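Local coordinates for protein enoyl-CoA hydratase/isomerase (Mycobacterium abscessus, PDB 3QXZ) that probably catalyses hydration or double-bond isomerisation of enoyl-CoA thioesters in fatty acid metabolism, as a trimeric member of the crotonase-like enoyl-CoA hydratase/isomerase family, at residues 209-214 with 238-243; 93-98 with 143-148; 54-59 with 195-200. One frame throughout, in Å; residues are numbered along the deposited sequence.

Contact 1 (209-214 with 238-243); sequences AALTKR and LRLMGS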
loop_
_atom_site.group_PDB
_atom_site.type_symbol
_atom_site.label_atom_id
_atom_site.label_comp_id
_atom_site.label_asym_id
_atom_site.label_seq_id
_atom_site.Cartn_x
_atom_site.Cartn_y
_atom_site.Cartn_z
ATOM N N ALA A 209 -6.690 -17.539 13.777
ATOM C CA ALA A 209 -6.398 -16.108 13.957
ATOM C C ALA A 209 -4.936 -15.876 14.294
ATOM O O ALA A 209 -4.312 -14.970 13.730
ATOM C CB ALA A 209 -7.278 -15.519 15.034
ATOM N N ALA A 210 -4.377 -16.687 15.191
ATOM C CA ALA A 210 -2.990 -16.476 15.635
ATOM C C ALA A 210 -2.008 -16.672 14.482
ATOM O O ALA A 210 -1.095 -15.850 14.294
ATOM C CB ALA A 210 -2.658 -17.433 16.784
ATOM N N LEU A 211 -2.153 -17.753 13.721
ATOM C CA LEU A 211 -1.212 -18.024 12.638
ATOM C C LEU A 211 -1.360 -17.028 11.510
ATOM O O LEU A 211 -0.345 -16.617 10.913
ATOM C CB LEU A 211 -1.370 -19.450 12.107
ATOM C CG LEU A 211 -0.953 -20.555 13.088
ATOM C CD1 LEU A 211 -1.215 -21.924 12.455
ATOM C CD2 LEU A 211 0.492 -20.455 13.576
ATOM N N THR A 212 -2.601 -16.635 11.204
ATOM C CA THR A 212 -2.830 -15.643 10.150
ATOM C C THR A 212 -2.233 -14.283 10.538
ATOM O O THR A 212 -1.527 -13.661 9.727
ATOM C CB THR A 212 -4.339 -15.527 9.890
ATOM O OG1 THR A 212 -4.834 -16.801 9.431
ATOM C CG2 THR A 212 -4.651 -14.490 8.786
ATOM N N LYS A 213 -2.484 -13.836 11.771
ATOM C CA LYS A 213 -1.919 -12.565 12.215
ATOM C C LYS A 213 -0.406 -12.607 12.194
ATOM O O LYS A 213 0.239 -11.682 11.692
ATOM C CB LYS A 213 -2.411 -12.221 13.617
ATOM C CG LYS A 213 -1.759 -10.912 14.105
ATOM C CD LYS A 213 -2.343 -10.358 15.375
ATOM C CE LYS A 213 -1.560 -9.126 15.814
ATOM N NZ LYS A 213 -2.313 -8.263 16.780
ATOM N N ARG A 214 0.177 -13.671 12.736
ATOM C CA ARG A 214 1.632 -13.734 12.811
ATOM C C ARG A 214 2.299 -13.879 11.467
ATOM O O ARG A 214 3.386 -13.325 11.281
ATOM C CB ARG A 214 2.075 -14.821 13.790
ATOM C CG ARG A 214 1.729 -14.419 15.229
ATOM C CD ARG A 214 2.860 -13.712 15.980
ATOM N NE ARG A 214 3.695 -12.810 15.203
ATOM C CZ ARG A 214 3.423 -11.531 14.942
ATOM N NH1 ARG A 214 4.312 -10.814 14.248
ATOM N NH2 ARG A 214 2.258 -10.970 15.316
ATOM N N LEU A 238 -0.640 -27.306 7.519
ATOM C CA LEU A 238 -0.458 -28.639 8.104
ATOM C C LEU A 238 -0.748 -28.603 9.596
ATOM O O LEU A 238 -1.381 -29.531 10.112
ATOM C CB LEU A 238 0.945 -29.187 7.785
ATOM C CG LEU A 238 1.257 -29.513 6.318
ATOM C CD1 LEU A 238 2.687 -30.032 6.210
ATOM C CD2 LEU A 238 0.266 -30.535 5.775
ATOM N N ARG A 239 -0.319 -27.560 10.292
ATOM C CA ARG A 239 -0.616 -27.402 11.716
ATOM C C ARG A 239 -2.114 -27.310 11.970
ATOM O O ARG A 239 -2.639 -28.017 12.849
ATOM C CB ARG A 239 0.106 -26.174 12.274
ATOM C CG ARG A 239 -0.144 -25.872 13.749
ATOM C CD ARG A 239 0.829 -24.819 14.263
ATOM N NE ARG A 239 0.531 -24.339 15.617
ATOM C CZ ARG A 239 0.917 -24.952 16.736
ATOM N NH1 ARG A 239 1.594 -26.098 16.680
ATOM N NH2 ARG A 239 0.610 -24.429 17.922
ATOM N N LEU A 240 -2.813 -26.475 11.204
ATOM C CA LEU A 240 -4.258 -26.303 11.373
ATOM C C LEU A 240 -5.060 -27.528 10.959
ATOM O O LEU A 240 -5.996 -27.941 11.672
ATOM C CB LEU A 240 -4.729 -25.087 10.562
ATOM C CG LEU A 240 -4.167 -23.778 11.115
ATOM C CD1 LEU A 240 -4.310 -22.672 10.050
ATOM C CD2 LEU A 240 -4.835 -23.366 12.444
ATOM N N MET A 241 -4.711 -28.121 9.826
ATOM C CA MET A 241 -5.440 -29.307 9.357
ATOM C C MET A 241 -5.183 -30.527 10.242
ATOM O O MET A 241 -5.959 -31.484 10.196
ATOM C CB MET A 241 -5.098 -29.593 7.895
ATOM C CG MET A 241 -5.574 -28.504 6.950
ATOM S SD MET A 241 -5.087 -28.772 5.237
ATOM C CE MET A 241 -3.427 -29.411 5.370
ATOM N N GLY A 242 -4.114 -30.509 11.027
ATOM C CA GLY A 242 -3.852 -31.588 11.976
ATOM C C GLY A 242 -4.548 -31.395 13.304
ATOM O O GLY A 242 -4.272 -32.161 14.239
ATOM N N SER A 243 -5.402 -30.375 13.423
ATOM C CA SER A 243 -6.200 -30.096 14.627
ATOM C C SER A 243 -7.673 -30.218 14.327
ATOM O O SER A 243 -8.142 -29.891 13.240
ATOM C CB SER A 243 -5.912 -28.687 15.175
ATOM O OG SER A 243 -7.027 -28.193 15.945
#

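Contact 2 (93-98 with 143-148); sequences AAFELR and DALAHW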
loop_
_atom_site.group_PDB
_atom_site.type_symbol
_atom_site.label_atom_id
_atom_site.label_comp_id
_atom_site.label_asym_id
_atom_site.label_seq_id
_atom_site.Cartn_x
_atom_site.Cartn_y
_atom_site.Cartn_z
ATOM N N ALA A 93 4.828 -4.400 20.653
ATOM C CA ALA A 93 3.863 -3.660 19.820
ATOM C C ALA A 93 2.681 -4.599 19.570
ATOM O O ALA A 93 2.826 -5.825 19.555
ATOM C CB ALA A 93 4.487 -3.271 18.515
ATOM N N ALA A 94 1.508 -4.030 19.342
ATOM C CA ALA A 94 0.315 -4.843 19.112
ATOM C C ALA A 94 0.515 -5.823 17.947
ATOM O O ALA A 94 0.013 -6.961 18.003
ATOM C CB ALA A 94 -0.891 -3.948 18.882
ATOM N N PHE A 95 1.238 -5.391 16.905
ATOM C CA PHE A 95 1.425 -6.228 15.713
ATOM C C PHE A 95 2.410 -7.397 15.934
ATOM O O PHE A 95 2.580 -8.210 15.025
ATOM C CB PHE A 95 1.807 -5.376 14.474
ATOM C CG PHE A 95 3.091 -4.641 14.622
ATOM C CD1 PHE A 95 4.315 -5.297 14.474
ATOM C CD2 PHE A 95 3.085 -3.277 14.916
ATOM C CE1 PHE A 95 5.529 -4.611 14.647
ATOM C CE2 PHE A 95 4.288 -2.577 15.079
ATOM C CZ PHE A 95 5.498 -3.233 14.950
ATOM N N GLU A 96 3.025 -7.480 17.118
ATOM C CA GLU A 96 3.904 -8.596 17.462
ATOM C C GLU A 96 3.146 -9.723 18.153
ATOM O O GLU A 96 3.705 -10.805 18.371
ATOM C CB GLU A 96 5.048 -8.107 18.369
ATOM C CG GLU A 96 6.053 -7.259 17.593
ATOM C CD GLU A 96 7.128 -6.557 18.419
ATOM O OE1 GLU A 96 6.905 -6.203 19.580
ATOM O OE2 GLU A 96 8.214 -6.299 17.850
ATOM N N LEU A 97 1.885 -9.481 18.513
ATOM C CA LEU A 97 1.100 -10.451 19.306
ATOM C C LEU A 97 0.459 -11.536 18.443
ATOM O O LEU A 97 0.268 -11.356 17.238
ATOM C CB LEU A 97 -0.019 -9.725 20.067
ATOM C CG LEU A 97 0.395 -8.518 20.916
ATOM C CD1 LEU A 97 -0.833 -7.969 21.641
ATOM C CD2 LEU A 97 1.553 -8.836 21.874
ATOM N N ARG A 98 0.096 -12.652 19.072
ATOM C CA ARG A 98 -0.732 -13.657 18.397
ATOM C C ARG A 98 -2.211 -13.242 18.396
ATOM O O ARG A 98 -2.979 -13.671 17.535
ATOM C CB ARG A 98 -0.553 -15.010 19.087
ATOM C CG ARG A 98 0.887 -15.495 19.079
ATOM C CD ARG A 98 1.100 -16.717 19.957
ATOM N NE ARG A 98 0.604 -16.519 21.318
ATOM C CZ ARG A 98 1.313 -15.982 22.307
ATOM N NH1 ARG A 98 2.559 -15.581 22.102
ATOM N NH2 ARG A 98 0.770 -15.842 23.510
ATOM N N ASP A 143 7.266 8.734 15.790
ATOM C CA ASP A 143 7.738 7.746 16.744
ATOM C C ASP A 143 6.909 6.464 16.630
ATOM O O ASP A 143 6.002 6.340 15.791
ATOM C CB ASP A 143 7.713 8.364 18.169
ATOM C CG ASP A 143 6.396 9.053 18.470
ATOM O OD1 ASP A 143 5.353 8.626 17.957
ATOM O OD2 ASP A 143 6.404 10.054 19.226
ATOM N N ALA A 144 7.255 5.517 17.495
ATOM C CA ALA A 144 6.559 4.228 17.610
ATOM C C ALA A 144 6.360 3.570 16.241
ATOM O O ALA A 144 5.275 3.067 15.922
ATOM C CB ALA A 144 5.227 4.406 18.318
ATOM N N LEU A 145 7.424 3.586 15.441
ATOM C CA LEU A 145 7.465 2.878 14.158
ATOM C C LEU A 145 6.528 3.467 13.095
ATOM O O LEU A 145 6.271 2.811 12.071
ATOM C CB LEU A 145 7.247 1.339 14.334
ATOM C CG LEU A 145 8.557 0.600 14.587
ATOM C CD1 LEU A 145 8.277 -0.842 15.011
ATOM C CD2 LEU A 145 9.383 0.587 13.302
ATOM N N ALA A 146 6.080 4.715 13.259
ATOM C CA ALA A 146 5.236 5.310 12.222
ATOM C C ALA A 146 5.898 5.344 10.856
ATOM O O ALA A 146 5.209 5.286 9.826
ATOM C CB ALA A 146 4.844 6.711 12.615
ATOM N N HIS A 147 7.227 5.457 10.788
ATOM C CA HIS A 147 7.914 5.471 9.480
ATOM C C HIS A 147 7.728 4.155 8.711
ATOM O O HIS A 147 7.937 4.134 7.497
ATOM C CB HIS A 147 9.427 5.741 9.625
ATOM C CG HIS A 147 9.780 7.087 10.204
ATOM N ND1 HIS A 147 9.814 7.329 11.563
ATOM C CD2 HIS A 147 10.161 8.244 9.603
ATOM C CE1 HIS A 147 10.186 8.592 11.774
ATOM N NE2 HIS A 147 10.399 9.173 10.602
ATOM N N TRP A 148 7.422 3.084 9.449
ATOM C CA TRP A 148 7.245 1.747 8.911
ATOM C C TRP A 148 5.764 1.355 8.780
ATOM O O TRP A 148 5.351 0.797 7.743
ATOM C CB TRP A 148 7.999 0.784 9.857
ATOM C CG TRP A 148 8.007 -0.666 9.480
ATOM C CD1 TRP A 148 8.893 -1.293 8.657
ATOM C CD2 TRP A 148 7.084 -1.657 9.919
ATOM N NE1 TRP A 148 8.537 -2.624 8.523
ATOM C CE2 TRP A 148 7.453 -2.878 9.303
ATOM C CE3 TRP A 148 6.001 -1.644 10.797
ATOM C CZ2 TRP A 148 6.751 -4.066 9.525
ATOM C CZ3 TRP A 148 5.312 -2.840 11.022
ATOM C CH2 TRP A 148 5.706 -4.028 10.382
#

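Contact 3 (54-59 with 195-200); sequences VIVLTG and RMAHDI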
loop_
_atom_site.group_PDB
_atom_site.type_symbol
_atom_site.label_atom_id
_atom_site.label_comp_id
_atom_site.label_asym_id
_atom_site.label_seq_id
_atom_site.Cartn_x
_atom_site.Cartn_y
_atom_site.Cartn_z
ATOM N N VAL A 54 -9.430 -11.530 21.669
ATOM C CA VAL A 54 -9.256 -10.237 20.986
ATOM C C VAL A 54 -9.034 -9.182 22.052
ATOM O O VAL A 54 -9.642 -9.248 23.137
ATOM C CB VAL A 54 -10.521 -9.824 20.158
ATOM C CG1 VAL A 54 -10.293 -8.522 19.398
ATOM C CG2 VAL A 54 -10.954 -10.903 19.211
ATOM N N ILE A 55 -8.189 -8.205 21.720
ATOM C CA ILE A 55 -7.960 -7.035 22.554
ATOM C C ILE A 55 -8.507 -5.807 21.838
ATOM O O ILE A 55 -8.199 -5.581 20.660
ATOM C CB ILE A 55 -6.458 -6.844 22.833
ATOM C CG1 ILE A 55 -5.882 -8.059 23.565
ATOM C CG2 ILE A 55 -6.204 -5.540 23.607
ATOM C CD1 ILE A 55 -4.358 -8.235 23.420
ATOM N N VAL A 56 -9.315 -5.021 22.541
ATOM C CA VAL A 56 -9.799 -3.728 22.029
ATOM C C VAL A 56 -9.154 -2.621 22.838
ATOM O O VAL A 56 -9.242 -2.638 24.065
ATOM C CB VAL A 56 -11.344 -3.634 22.094
ATOM C CG1 VAL A 56 -11.845 -2.250 21.643
ATOM C CG2 VAL A 56 -11.976 -4.731 21.235
ATOM N N LEU A 57 -8.488 -1.688 22.157
ATOM C CA LEU A 57 -7.884 -0.507 22.773
ATOM C C LEU A 57 -8.735 0.729 22.500
ATOM O O LEU A 57 -9.099 1.010 21.346
ATOM C CB LEU A 57 -6.466 -0.308 22.227
ATOM C CG LEU A 57 -5.686 0.876 22.811
ATOM C CD1 LEU A 57 -5.438 0.748 24.313
ATOM C CD2 LEU A 57 -4.362 0.989 22.044
ATOM N N THR A 58 -9.065 1.475 23.558
ATOM C CA THR A 58 -9.941 2.635 23.427
ATOM C C THR A 58 -9.565 3.705 24.452
ATOM O O THR A 58 -8.714 3.452 25.305
ATOM C CB THR A 58 -11.425 2.202 23.514
ATOM O OG1 THR A 58 -12.252 3.175 22.883
ATOM C CG2 THR A 58 -11.870 1.942 24.955
ATOM N N GLY A 59 -10.150 4.897 24.330
ATOM C CA GLY A 59 -9.897 5.979 25.295
ATOM C C GLY A 59 -11.135 6.422 26.046
ATOM O O GLY A 59 -12.258 6.298 25.562
ATOM N N ARG A 195 -18.573 -5.393 18.614
ATOM C CA ARG A 195 -19.296 -6.361 17.779
ATOM C C ARG A 195 -18.313 -7.154 16.915
ATOM O O ARG A 195 -18.447 -8.382 16.759
ATOM C CB ARG A 195 -20.358 -5.675 16.909
ATOM C CG ARG A 195 -21.635 -5.294 17.698
ATOM C CD ARG A 195 -22.786 -4.820 16.794
ATOM N NE ARG A 195 -22.435 -3.650 15.982
ATOM C CZ ARG A 195 -22.460 -2.387 16.412
ATOM N NH1 ARG A 195 -22.832 -2.103 17.656
ATOM N NH2 ARG A 195 -22.115 -1.408 15.587
ATOM N N MET A 196 -17.318 -6.458 16.357
ATOM C CA MET A 196 -16.306 -7.123 15.552
ATOM C C MET A 196 -15.474 -8.085 16.400
ATOM O O MET A 196 -15.201 -9.209 15.978
ATOM C CB MET A 196 -15.424 -6.070 14.884
ATOM C CG MET A 196 -14.387 -6.659 13.929
ATOM S SD MET A 196 -13.327 -5.413 13.195
ATOM C CE MET A 196 -14.442 -4.652 12.031
ATOM N N ALA A 197 -15.087 -7.643 17.595
ATOM C CA ALA A 197 -14.309 -8.476 18.502
ATOM C C ALA A 197 -15.057 -9.729 18.925
ATOM O O ALA A 197 -14.476 -10.815 18.935
ATOM C CB ALA A 197 -13.874 -7.672 19.739
ATOM N N HIS A 198 -16.332 -9.578 19.277
ATOM C CA HIS A 198 -17.105 -10.746 19.696
ATOM C C HIS A 198 -17.365 -11.723 18.554
ATOM O O HIS A 198 -17.400 -12.939 18.783
ATOM C CB HIS A 198 -18.381 -10.317 20.426
ATOM C CG HIS A 198 -18.118 -9.855 21.826
ATOM N ND1 HIS A 198 -17.710 -10.711 22.828
ATOM C CD2 HIS A 198 -18.143 -8.617 22.376
ATOM C CE1 HIS A 198 -17.531 -10.026 23.944
ATOM N NE2 HIS A 198 -17.778 -8.752 23.694
ATOM N N ASP A 199 -17.487 -11.210 17.326
ATOM C CA ASP A 199 -17.583 -12.091 16.171
ATOM C C ASP A 199 -16.301 -12.911 15.955
ATOM O O ASP A 199 -16.383 -14.089 15.631
ATOM C CB ASP A 199 -17.935 -11.302 14.911
ATOM C CG ASP A 199 -17.977 -12.173 13.688
ATOM O OD1 ASP A 199 -18.862 -13.061 13.576
ATOM O OD2 ASP A 199 -17.075 -12.006 12.845
ATOM N N ILE A 200 -15.130 -12.295 16.142
ATOM C CA ILE A 200 -13.890 -13.058 16.080
ATOM C C ILE A 200 -13.857 -14.109 17.201
ATOM O O ILE A 200 -13.556 -15.288 16.957
ATOM C CB ILE A 200 -12.626 -12.138 16.174
ATOM C CG1 ILE A 200 -12.519 -11.259 14.931
ATOM C CG2 ILE A 200 -11.351 -12.958 16.310
ATOM C CD1 ILE A 200 -11.584 -10.069 15.100
#

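Contact 1 (209-214 with 238-243)
With CG set opposite the carbonyl carbon (chi1 -68°) and chi2 extended at 178°, Leu211 holds its CD1 methyl straight out from helix 206-222 toward Leu240, which answers with nearly the same shape. The two leucines meet tip to tip. Leu211 CD1 lies 3.7 Å from Leu240 CG and stays about as close to both methyls beyond it, 4.0 Å from Leu240 CD1 and 3.9 Å from Leu240 CD2, so a single methyl sits against the whole isopropyl fork of its partner. The backbones remain well separated, Leu211 CA and Leu240 CA being 8.9 Å apart, so the side chains alone make the contact.

Both helices belong to the helical C-terminal part of the crotonase fold, and both touch the second subunit here; helix 245-255 follows them in the chain. Segment 238-243 includes the last turn of helix 226-241: Gly242 is the first residue to leave helical geometry, and the hydroxyl of Ser243 caps the backbone N of Asp245 as the chain turns into the next helix.

Arg239 comes to the same methyl from another direction. Its chain runs extended from CG to NE, and CD passes 4.0 Å from Leu211 CD1, which also lies at the edge of the guanidinium, near its plane. The charged end is tied to helix 206-222 as well, through a salt bridge from NE to Glu207, so one arginine gives both an aliphatic and an ionic link between the two helices. Leu240 is buried: it also touches Glu207 and Ser208 of its own chain, while Ala141 of the second subunit packs on it.

Contact 2 (93-98 with 143-148)
Phe95 reaches across to Leu145 and Trp148 with the tip of its ring. From CB, the chi1 of 62° places CG between the backbone N and the carbonyl carbon, and this fold-back carries the ring over the CB of Ala93, which lies 3.5 Å above one face, offset toward the rim. Farther out, CE1 meets Trp148 CZ3 at 4.0 Å, and CE2 is 4.2 Å from the same indole carbon. CZ, at the far end, has two partners: Leu145 CD1 at 3.7 Å, lying in the plane of the ring at its edge, and Trp148 CZ3 at 4.0 Å, over the face opposite Ala93.

The Phe95 ring and the six-membered ring of Trp148 have centroids 5.2 Å apart and planes inclined at 38°, an oblique meeting of two aromatic groups. With CG anti to the backbone N (chi1 -178°), the indole of Trp148 swings toward Phe95, and CZ3 makes the contact. Leu145 crosses the phenylalanine side chain at about a right angle.

Helix 206-222 adds Trp217 and Met221 to the surroundings of Phe95, and Glu233 of the third subunit accepts a hydrogen bond from Leu145 N. The second segment forms a type I' turn, Asp143 to Ala146, that leads through Leu145 at the N-cap position into helix 146-149. The three buried side chains thus join the loop before strand 101-105 to the turn and helix start that meet the third subunit in the crotonase-fold trimer.

Contact 3 (54-59 with 195-200)
Val54 lays both of its methyls against helix 186-203, one on Ala197 and the other reaching on to Ile200. CG1 lies 3.7 Å from Ala197 CB, while CG2 approaches the Ala197 carbonyl, 3.5 Å from its O, and touches Ile200 CG2 at 3.6 Å. This division of labour follows from a chi1 of -177°: CG1 stands anti to the backbone N, and CG2 opposite the carbonyl carbon. Val54 therefore fits against residues 197 and 200, one helical turn apart, and crosses the isoleucine side chain at about a right angle.

Val56, two residues farther along the strand and directed to the same side of the sheet, makes a further contact. Its CG2 comes within 3.8 Å of Ala197 CB, so that this one methyl is touched by both valines. The small side chain lets the helix come close at this point, with Val54 CA and Ala197 CA 5.9 Å apart. Ile200 takes part through its CB and CG2 carbons; CG2 is anti to the backbone N. All four residues are buried, and the meeting is wholly apolar apart from the carbonyl oxygen beside the Val54 methyl.

Segment 195-200 runs almost opposite to the strand, at 171° between their N-to-C directions, and the two short axes approach to 8.7 Å. Strand 54-59 lies inside the mixed sheet of the crotonase core, between strands 17-23 and 101-105. Val17 and Ile102 from these neighbours touch Ala197 and Met196 respectively, extending the layer of sheet beneath helix 186-203. On the other face of the strand, Ile55 touches helix 33-48 at Tyr43 and Leu46, and Leu57 touches it at Leu39 and Tyr43, so the strand is sandwiched between two helices.

Overall arrangement
From the N terminus, strand 54-59 comes first, and its partner helix segment 195-200 arrives only 136 residues later, so contact 3 closes a long loop. Contact 2 opens and shuts within that span, joining the loop 93-98 to the turn and helix start at 143-148. Contact 1 follows in series, closing a short helical excursion between 209-214 and 238-243. Contact 3 ties the central sheet to helix 186-203, contact 2 lies in the core, with the third subunit against its 143-148 side, and contact 1 links C-terminal helices beside the second subunit. Arg214 probably hydrogen-bonds to carbonyls of Phe95 and Leu97, joining contacts 1 and 2, while Leu97 packs on Ile55, joining contacts 2 and 3.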